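Side-chain contacts in Rv3651-like N-terminal domain-containing protein (Mycobacterium tuberculosis, PDB 4Q6U), which is of unknown function but combines a GAF-like N-terminal domain with two PAS-like domains, consistent with a role as a triple sensor-domain protein: residues L15-G20 / K33-I38; K249-L254 / L300-H305. All blocks are in the same frame, centred on the assembly; numbering follows the deposited sequence.

How the contacts relate
Each contact joins two strands, or the residues at their ends, within a single antiparallel sheet, a different sheet in each case; neither has a hydrogen bond between its segments, and both are largely buried. In contact 1 the strands, two places apart in the six-stranded sheet of the GAF-like N-terminal domain, meet over its opposite faces, across strand 24-28, one pair being purely aliphatic and the other using the methylene of a glutamate whose carboxylate serves polar partners. Contact 2 joins opposite edges of a five-stranded PAS-like sheet through one tryptophan and two leucines. With centres about 36 Å apart, the two do not touch, though residues of both also reach the middle domain.

Contact 1: residues L15-G20 / K33-I38; sequences LVETLG and KKLVPI
Segments 15-20 and 33-38 approach no closer than 7.3 Å between CA atoms, at Glu17 and Leu35, because strand 24-28 runs between them in the antiparallel sheet of the GAF-like N-terminal domain. Strands separated by a third can meet only through side chains, and here two pairs do so. Val16 reaches Ile38, the first residue of helix 38-41, with Pro37 at the N-cap. The side chains cross at about a right angle, methyl against methyl, Val16 CG2 lying 4.0 Å from Ile38 CD1. Ile38 extends CG1 anti to its backbone N (chi1 -161°), which carries CD1 to the valine, while Val25 of the intervening strand and Pro23 add apolar surface around the pair. The second pair is Glu17 and Leu35, where CD2 of the leucine rests 3.9 Å from Glu17 CB. Leu35 belongs to a G1 beta bulge, in which it and Val36 both face Val25, next to an inverse gamma turn centred on Lys34. Glu17 thus offers its aliphatic base to the leucine and sends its acid group elsewhere: OE2 forms a salt bridge with Arg194 of strand 186-198, tying strand 14-17 of the N-terminal sheet to the middle domain, and Leu35 also touches that arginine. The glutamate side chain bends at chi2, turning the carboxylate back toward the loop that follows strand 14-17. There the Leu19 N-H bonds to Glu17 OE1 at 2.8 Å and 166°, nearly straight, yet arriving from above the carboxylate plane, 60° out of it.

Contact 2: residues K249-L254 / L300-H305; sequences KTWTLL and LRLPGH
With CG anti to its backbone N (chi1 -156°), Trp251 projects its indole from segment 249-254 toward Leu300 and Leu302, each of which sets CG anti to the carbonyl carbon and sends one methyl to the ring. The backbones stay far apart, 10.8 Å between the CA atoms of Trp251 and Leu302, so the long indole spans most of the gap. It is met at two places. Leu300 CD1 sits obliquely by the outer end of the six-membered ring, 4.1 Å from Trp251 CH2 and nearly as close to CZ2. Leu302 crosses the indole at about a right angle, its CD2 4.2 Å from Trp251 NE1; this is van der Waals packing beside the pyrrole nitrogen. Being two residues apart on one strand, the leucines point to the same side and touch the indole at these two separate points. Trp251 itself takes a left-handed backbone conformation (phi 62°, psi 24°), which helps turn the chain before strand 253-256. Across that turn the hydroxyls of its neighbours are joined by a hydrogen bond between Thr250 OG1 and Thr252 OG1, 2.8 Å apart. In the PAS-like C-terminal sheet, strands 253-256 and 296-303 form opposite edges, and Val314 of strand 309-320 touches both Trp251 and Leu300; beyond the turn, Leu254 packs on helix 157-165 through Leu161, Ala164 and Val165.

Contact 1: residues L15-G20 / K33-I38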
ATOM      1  N   LEU B  15      -8.602 -10.926  25.943  1.00 48.26           N
ATOM      2  CA  LEU B  15      -7.177 -10.698  26.147  1.00 43.23           C
ATOM      3  C   LEU B  15      -6.933  -9.225  26.458  1.00 44.31           C
ATOM      4  O   LEU B  15      -7.246  -8.341  25.664  1.00 47.70           O
ATOM      5  CB  LEU B  15      -6.361 -11.135  24.938  1.00 38.73           C
ATOM      6  CG  LEU B  15      -4.836 -11.012  25.072  1.00 40.38           C
ATOM      7  CD1 LEU B  15      -4.288 -11.989  26.100  1.00 41.96           C
ATOM      8  CD2 LEU B  15      -4.159 -11.239  23.730  1.00 38.59           C
ATOM      9  N   VAL B  16      -6.378  -8.976  27.636  1.00 48.25           N
ATOM     10  CA  VAL B  16      -6.142  -7.624  28.114  1.00 46.44           C
ATOM     11  C   VAL B  16      -4.649  -7.322  28.215  1.00 50.05           C
ATOM     12  O   VAL B  16      -3.925  -8.019  28.902  1.00 44.65           O
ATOM     13  CB  VAL B  16      -6.799  -7.410  29.491  1.00 49.71           C
ATOM     14  CG1 VAL B  16      -6.301  -6.130  30.132  1.00 51.59           C
ATOM     15  CG2 VAL B  16      -8.315  -7.405  29.352  1.00 52.96           C
ATOM     16  N   GLU B  17      -4.203  -6.285  27.515  1.00 44.55           N
ATOM     17  CA  GLU B  17      -2.828  -5.813  27.617  1.00 43.70           C
ATOM     18  C   GLU B  17      -2.732  -4.929  28.856  1.00 60.99           C
ATOM     19  O   GLU B  17      -3.547  -4.022  29.046  1.00 57.34           O
ATOM     20  CB  GLU B  17      -2.418  -5.058  26.345  1.00 43.10           C
ATOM     21  CG  GLU B  17      -0.908  -4.959  26.098  1.00 40.65           C
ATOM     22  CD  GLU B  17      -0.316  -3.674  26.638  1.00 45.36           C
ATOM     23  OE1 GLU B  17      -0.923  -3.065  27.547  1.00 52.10           O
ATOM     24  OE2 GLU B  17       0.752  -3.265  26.148  1.00 47.17           O
ATOM     25  N   THR B  18      -1.748  -5.207  29.706  1.00 59.38           N
ATOM     26  CA  THR B  18      -1.658  -4.554  31.007  1.00 56.65           C
ATOM     27  C   THR B  18      -0.345  -3.800  31.215  1.00 62.67           C
ATOM     28  O   THR B  18       0.151  -3.712  32.337  1.00 62.77           O
ATOM     29  CB  THR B  18      -1.812  -5.578  32.156  1.00 59.20           C
ATOM     30  OG1 THR B  18      -0.862  -6.641  31.995  1.00 47.56           O
ATOM     31  CG2 THR B  18      -3.217  -6.161  32.170  1.00 56.54           C
ATOM     32  N   LEU B  19       0.216  -3.253  30.143  1.00 51.27           N
ATOM     33  CA  LEU B  19       1.473  -2.521  30.265  1.00 58.57           C
ATOM     34  C   LEU B  19       1.251  -1.008  30.288  1.00 63.54           C
ATOM     35  O   LEU B  19       2.182  -0.242  30.534  1.00 62.21           O
ATOM     36  CB  LEU B  19       2.430  -2.906  29.133  1.00 51.54           C
ATOM     37  CG  LEU B  19       3.052  -4.298  29.278  1.00 49.63           C
ATOM     38  CD1 LEU B  19       3.777  -4.717  28.020  1.00 47.19           C
ATOM     39  CD2 LEU B  19       3.995  -4.342  30.476  1.00 51.14           C
ATOM     40  N   GLY B  20       0.016  -0.584  30.034  1.00 59.97           N
ATOM     41  CA  GLY B  20      -0.334   0.823  30.109  1.00 63.35           C
ATOM     42  C   GLY B  20      -0.826   1.211  31.494  1.00 66.50           C
ATOM     43  O   GLY B  20      -0.756   0.416  32.430  1.00 58.64           O
ATOM     44  N   LYS B  33      -9.065  -6.208  19.006  1.00 43.08           N
ATOM     45  CA  LYS B  33      -9.605  -4.936  19.488  1.00 44.94           C
ATOM     46  C   LYS B  33      -8.456  -3.941  19.694  1.00 46.68           C
ATOM     47  O   LYS B  33      -7.371  -4.322  20.139  1.00 44.31           O
ATOM     48  CB  LYS B  33     -10.383  -5.125  20.797  1.00 44.79           C
ATOM     49  CG  LYS B  33     -11.436  -6.221  20.752  1.00 44.97           C
ATOM     50  CD  LYS B  33     -12.554  -5.888  19.771  1.00 45.91           C
ATOM     51  CE  LYS B  33     -13.582  -6.999  19.714  1.00 46.99           C
ATOM     52  NZ  LYS B  33     -14.658  -6.704  18.711  1.00 48.07           N
ATOM     53  N   LYS B  34      -8.696  -2.668  19.389  1.00 43.95           N
ATOM     54  CA  LYS B  34      -7.625  -1.670  19.378  1.00 52.32           C
ATOM     55  C   LYS B  34      -7.335  -1.026  20.737  1.00 54.85           C
ATOM     56  O   LYS B  34      -7.649   0.146  20.950  1.00 63.38           O
ATOM     57  CB  LYS B  34      -7.957  -0.576  18.356  1.00 59.89           C
ATOM     58  N   LEU B  35      -6.709  -1.793  21.630  1.00 47.68           N
ATOM     59  CA  LEU B  35      -6.309  -1.333  22.961  1.00 50.18           C
ATOM     60  C   LEU B  35      -7.382  -0.511  23.654  1.00 57.81           C
ATOM     61  O   LEU B  35      -7.103   0.569  24.169  1.00 70.69           O
ATOM     62  CB  LEU B  35      -5.018  -0.512  22.886  1.00 51.18           C
ATOM     63  CG  LEU B  35      -3.681  -1.242  23.059  1.00 49.44           C
ATOM     64  CD1 LEU B  35      -2.535  -0.282  22.826  1.00 51.97           C
ATOM     65  CD2 LEU B  35      -3.559  -1.866  24.439  1.00 44.90           C
ATOM     66  N   VAL B  36      -8.605  -1.025  23.665  1.00 55.23           N
ATOM     67  CA  VAL B  36      -9.723  -0.329  24.289  1.00 56.07           C
ATOM     68  C   VAL B  36      -9.701  -0.472  25.806  1.00 63.82           C
ATOM     69  O   VAL B  36      -9.848  -1.580  26.327  1.00 62.14           O
ATOM     70  CB  VAL B  36     -11.072  -0.849  23.774  1.00 55.89           C
ATOM     71  CG1 VAL B  36     -12.211  -0.070  24.420  1.00 59.92           C
ATOM     72  CG2 VAL B  36     -11.131  -0.761  22.251  1.00 57.14           C
ATOM     73  N   PRO B  37      -9.528   0.655  26.519  1.00 72.70           N
ATOM     74  CA  PRO B  37      -9.502   0.650  27.985  1.00 72.11           C
ATOM     75  C   PRO B  37     -10.697  -0.103  28.549  1.00 74.01           C
ATOM     76  O   PRO B  37     -11.831   0.100  28.104  1.00 72.27           O
ATOM     77  CB  PRO B  37      -9.551   2.137  28.343  1.00 75.52           C
ATOM     78  CG  PRO B  37      -8.907   2.808  27.182  1.00 76.80           C
ATOM     79  CD  PRO B  37      -9.348   2.014  25.975  1.00 77.49           C
ATOM     80  N   ILE B  38     -10.424  -0.981  29.505  1.00 62.67           N
ATOM     81  CA  ILE B  38     -11.421  -1.903  30.018  1.00 63.90           C
ATOM     82  C   ILE B  38     -12.678  -1.167  30.497  1.00 67.90           C
ATOM     83  O   ILE B  38     -13.778  -1.719  30.444  1.00 74.18           O
ATOM     84  CB  ILE B  38     -10.826  -2.767  31.164  1.00 67.27           C
ATOM     85  CG1 ILE B  38     -11.662  -4.025  31.399  1.00 63.82           C
ATOM     86  CG2 ILE B  38     -10.630  -1.949  32.435  1.00 66.24           C
ATOM     87  CD1 ILE B  38     -11.428  -5.088  30.359  1.00 60.51           C
TER

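Contact 2: residues K249-L254 / L300-H305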
ATOM      1  N   LYS B 249      22.490   3.108  12.033  1.00 59.28           N
ATOM      2  CA  LYS B 249      23.394   3.432  13.131  1.00 55.48           C
ATOM      3  C   LYS B 249      24.122   2.203  13.683  1.00 59.72           C
ATOM      4  O   LYS B 249      25.309   2.262  13.989  1.00 61.60           O
ATOM      5  CB  LYS B 249      22.617   4.121  14.260  1.00 49.76           C
ATOM      6  N   THR B 250      23.409   1.086  13.791  1.00 61.66           N
ATOM      7  CA  THR B 250      23.927  -0.071  14.515  1.00 65.49           C
ATOM      8  C   THR B 250      24.213  -1.291  13.636  1.00 65.78           C
ATOM      9  O   THR B 250      24.810  -2.260  14.102  1.00 66.04           O
ATOM     10  CB  THR B 250      22.941  -0.490  15.618  1.00 61.83           C
ATOM     11  OG1 THR B 250      21.662  -0.761  15.033  1.00 55.81           O
ATOM     12  CG2 THR B 250      22.788   0.623  16.646  1.00 63.63           C
ATOM     13  N   TRP B 251      23.788  -1.222  12.374  1.00 59.64           N
ATOM     14  CA  TRP B 251      23.799  -2.355  11.438  1.00 50.47           C
ATOM     15  C   TRP B 251      22.915  -3.516  11.921  1.00 47.71           C
ATOM     16  O   TRP B 251      23.113  -4.669  11.541  1.00 47.83           O
ATOM     17  CB  TRP B 251      25.225  -2.858  11.175  1.00 52.65           C
ATOM     18  CG  TRP B 251      25.323  -3.572   9.857  1.00 63.10           C
ATOM     19  CD1 TRP B 251      25.409  -4.921   9.653  1.00 65.04           C
ATOM     20  CD2 TRP B 251      25.300  -2.970   8.553  1.00 66.74           C
ATOM     21  NE1 TRP B 251      25.452  -5.194   8.303  1.00 67.67           N
ATOM     22  CE2 TRP B 251      25.389  -4.014   7.608  1.00 67.16           C
ATOM     23  CE3 TRP B 251      25.216  -1.650   8.095  1.00 65.14           C
ATOM     24  CZ2 TRP B 251      25.401  -3.778   6.230  1.00 70.58           C
ATOM     25  CZ3 TRP B 251      25.230  -1.416   6.724  1.00 68.56           C
ATOM     26  CH2 TRP B 251      25.318  -2.475   5.809  1.00 67.49           C
ATOM     27  N   THR B 252      21.936  -3.207  12.761  1.00 42.78           N
ATOM     28  CA  THR B 252      20.981  -4.212  13.192  1.00 37.32           C
ATOM     29  C   THR B 252      20.127  -4.643  12.000  1.00 35.80           C
ATOM     30  O   THR B 252      19.621  -3.802  11.254  1.00 34.61           O
ATOM     31  CB  THR B 252      20.078  -3.684  14.318  1.00 42.70           C
ATOM     32  OG1 THR B 252      20.874  -3.377  15.467  1.00 46.62           O
ATOM     33  CG2 THR B 252      19.021  -4.722  14.692  1.00 39.33           C
ATOM     34  N   LEU B 253      19.994  -5.949  11.799  1.00 31.78           N
ATOM     35  CA  LEU B 253      19.182  -6.461  10.699  1.00 29.65           C
ATOM     36  C   LEU B 253      17.697  -6.417  11.070  1.00 32.28           C
ATOM     37  O   LEU B 253      17.299  -6.922  12.130  1.00 32.33           O
ATOM     38  CB  LEU B 253      19.615  -7.882  10.352  1.00 31.78           C
ATOM     39  CG  LEU B 253      18.911  -8.590   9.202  1.00 40.66           C
ATOM     40  CD1 LEU B 253      19.171  -7.887   7.875  1.00 36.44           C
ATOM     41  CD2 LEU B 253      19.379 -10.035   9.151  1.00 40.27           C
ATOM     42  N   LEU B 254      16.882  -5.808  10.208  1.00 28.15           N
ATOM     43  CA  LEU B 254      15.457  -5.621  10.512  1.00 28.68           C
ATOM     44  C   LEU B 254      14.542  -6.576   9.754  1.00 30.53           C
ATOM     45  O   LEU B 254      13.646  -7.188  10.344  1.00 25.90           O
ATOM     46  CB  LEU B 254      15.028  -4.188  10.201  1.00 26.17           C
ATOM     47  CG  LEU B 254      15.828  -3.052  10.832  1.00 31.11           C
ATOM     48  CD1 LEU B 254      15.354  -1.727  10.269  1.00 31.00           C
ATOM     49  CD2 LEU B 254      15.722  -3.066  12.364  1.00 34.42           C
ATOM     50  N   LEU B 300      32.245  -5.110   2.678  1.00 47.00           N
ATOM     51  CA  LEU B 300      32.391  -5.191   4.125  1.00 45.85           C
ATOM     52  C   LEU B 300      32.667  -6.622   4.567  1.00 47.72           C
ATOM     53  O   LEU B 300      32.142  -7.572   3.993  1.00 45.25           O
ATOM     54  CB  LEU B 300      31.133  -4.666   4.828  1.00 47.36           C
ATOM     55  CG  LEU B 300      30.652  -3.259   4.453  1.00 49.53           C
ATOM     56  CD1 LEU B 300      29.353  -2.952   5.172  1.00 44.90           C
ATOM     57  CD2 LEU B 300      31.707  -2.218   4.795  1.00 53.47           C
ATOM     58  N   ARG B 301      33.488  -6.780   5.596  1.00 47.56           N
ATOM     59  CA  ARG B 301      33.708  -8.106   6.142  1.00 47.96           C
ATOM     60  C   ARG B 301      32.666  -8.374   7.224  1.00 48.05           C
ATOM     61  O   ARG B 301      32.601  -7.671   8.231  1.00 49.28           O
ATOM     62  CB  ARG B 301      35.134  -8.241   6.674  1.00 50.95           C
ATOM     63  CG  ARG B 301      36.172  -8.353   5.558  1.00 53.46           C
ATOM     64  CD  ARG B 301      37.586  -8.102   6.076  1.00 58.00           C
ATOM     65  NE  ARG B 301      37.784  -6.693   6.395  1.00 59.46           N
ATOM     66  CZ  ARG B 301      38.915  -6.182   6.868  1.00 66.14           C
ATOM     67  NH1 ARG B 301      39.967  -6.964   7.085  1.00 72.21           N
ATOM     68  NH2 ARG B 301      38.993  -4.885   7.127  1.00 67.39           N
ATOM     69  N   LEU B 302      31.830  -9.376   6.975  1.00 46.88           N
ATOM     70  CA  LEU B 302      30.765  -9.768   7.900  1.00 41.89           C
ATOM     71  C   LEU B 302      31.104 -11.123   8.527  1.00 44.49           C
ATOM     72  O   LEU B 302      31.869 -11.886   7.952  1.00 44.59           O
ATOM     73  CB  LEU B 302      29.429  -9.822   7.161  1.00 39.40           C
ATOM     74  CG  LEU B 302      29.043  -8.495   6.502  1.00 39.32           C
ATOM     75  CD1 LEU B 302      27.771  -8.638   5.692  1.00 39.50           C
ATOM     76  CD2 LEU B 302      28.880  -7.433   7.576  1.00 44.51           C
ATOM     77  N   PRO B 303      30.534 -11.426   9.708  1.00 44.70           N
ATOM     78  CA  PRO B 303      30.852 -12.676  10.417  1.00 47.65           C
ATOM     79  C   PRO B 303      30.553 -13.939   9.612  1.00 42.51           C
ATOM     80  O   PRO B 303      29.456 -14.086   9.098  1.00 40.36           O
ATOM     81  CB  PRO B 303      29.945 -12.626  11.655  1.00 48.85           C
ATOM     82  CG  PRO B 303      29.573 -11.206  11.817  1.00 39.85           C
ATOM     83  CD  PRO B 303      29.530 -10.624  10.430  1.00 39.54           C
ATOM     84  N   GLY B 304      31.520 -14.846   9.518  1.00 46.48           N
ATOM     85  CA  GLY B 304      31.325 -16.087   8.786  1.00 50.89           C
ATOM     86  C   GLY B 304      30.726 -17.251   9.564  1.00 53.43           C
ATOM     87  O   GLY B 304      30.667 -17.245  10.801  1.00 44.53           O
ATOM     88  N   HIS B 305      30.282 -18.258   8.819  1.00 51.69           N
ATOM     89  CA  HIS B 305      29.806 -19.513   9.386  1.00 49.37           C
ATOM     90  C   HIS B 305      30.953 -20.411   9.871  1.00 57.16           C
ATOM     91  O   HIS B 305      30.923 -20.919  10.999  1.00 60.32           O
ATOM     92  CB  HIS B 305      28.962 -20.266   8.356  1.00 48.68           C
ATOM     93  CG  HIS B 305      27.585 -19.703   8.177  1.00 56.60           C
ATOM     94  ND1 HIS B 305      27.238 -18.918   7.095  1.00 54.38           N
ATOM     95  CD2 HIS B 305      26.473 -19.805   8.942  1.00 56.50           C
ATOM     96  CE1 HIS B 305      25.969 -18.568   7.202  1.00 45.59           C
ATOM     97  NE2 HIS B 305      25.480 -19.089   8.314  1.00 53.88           N
TER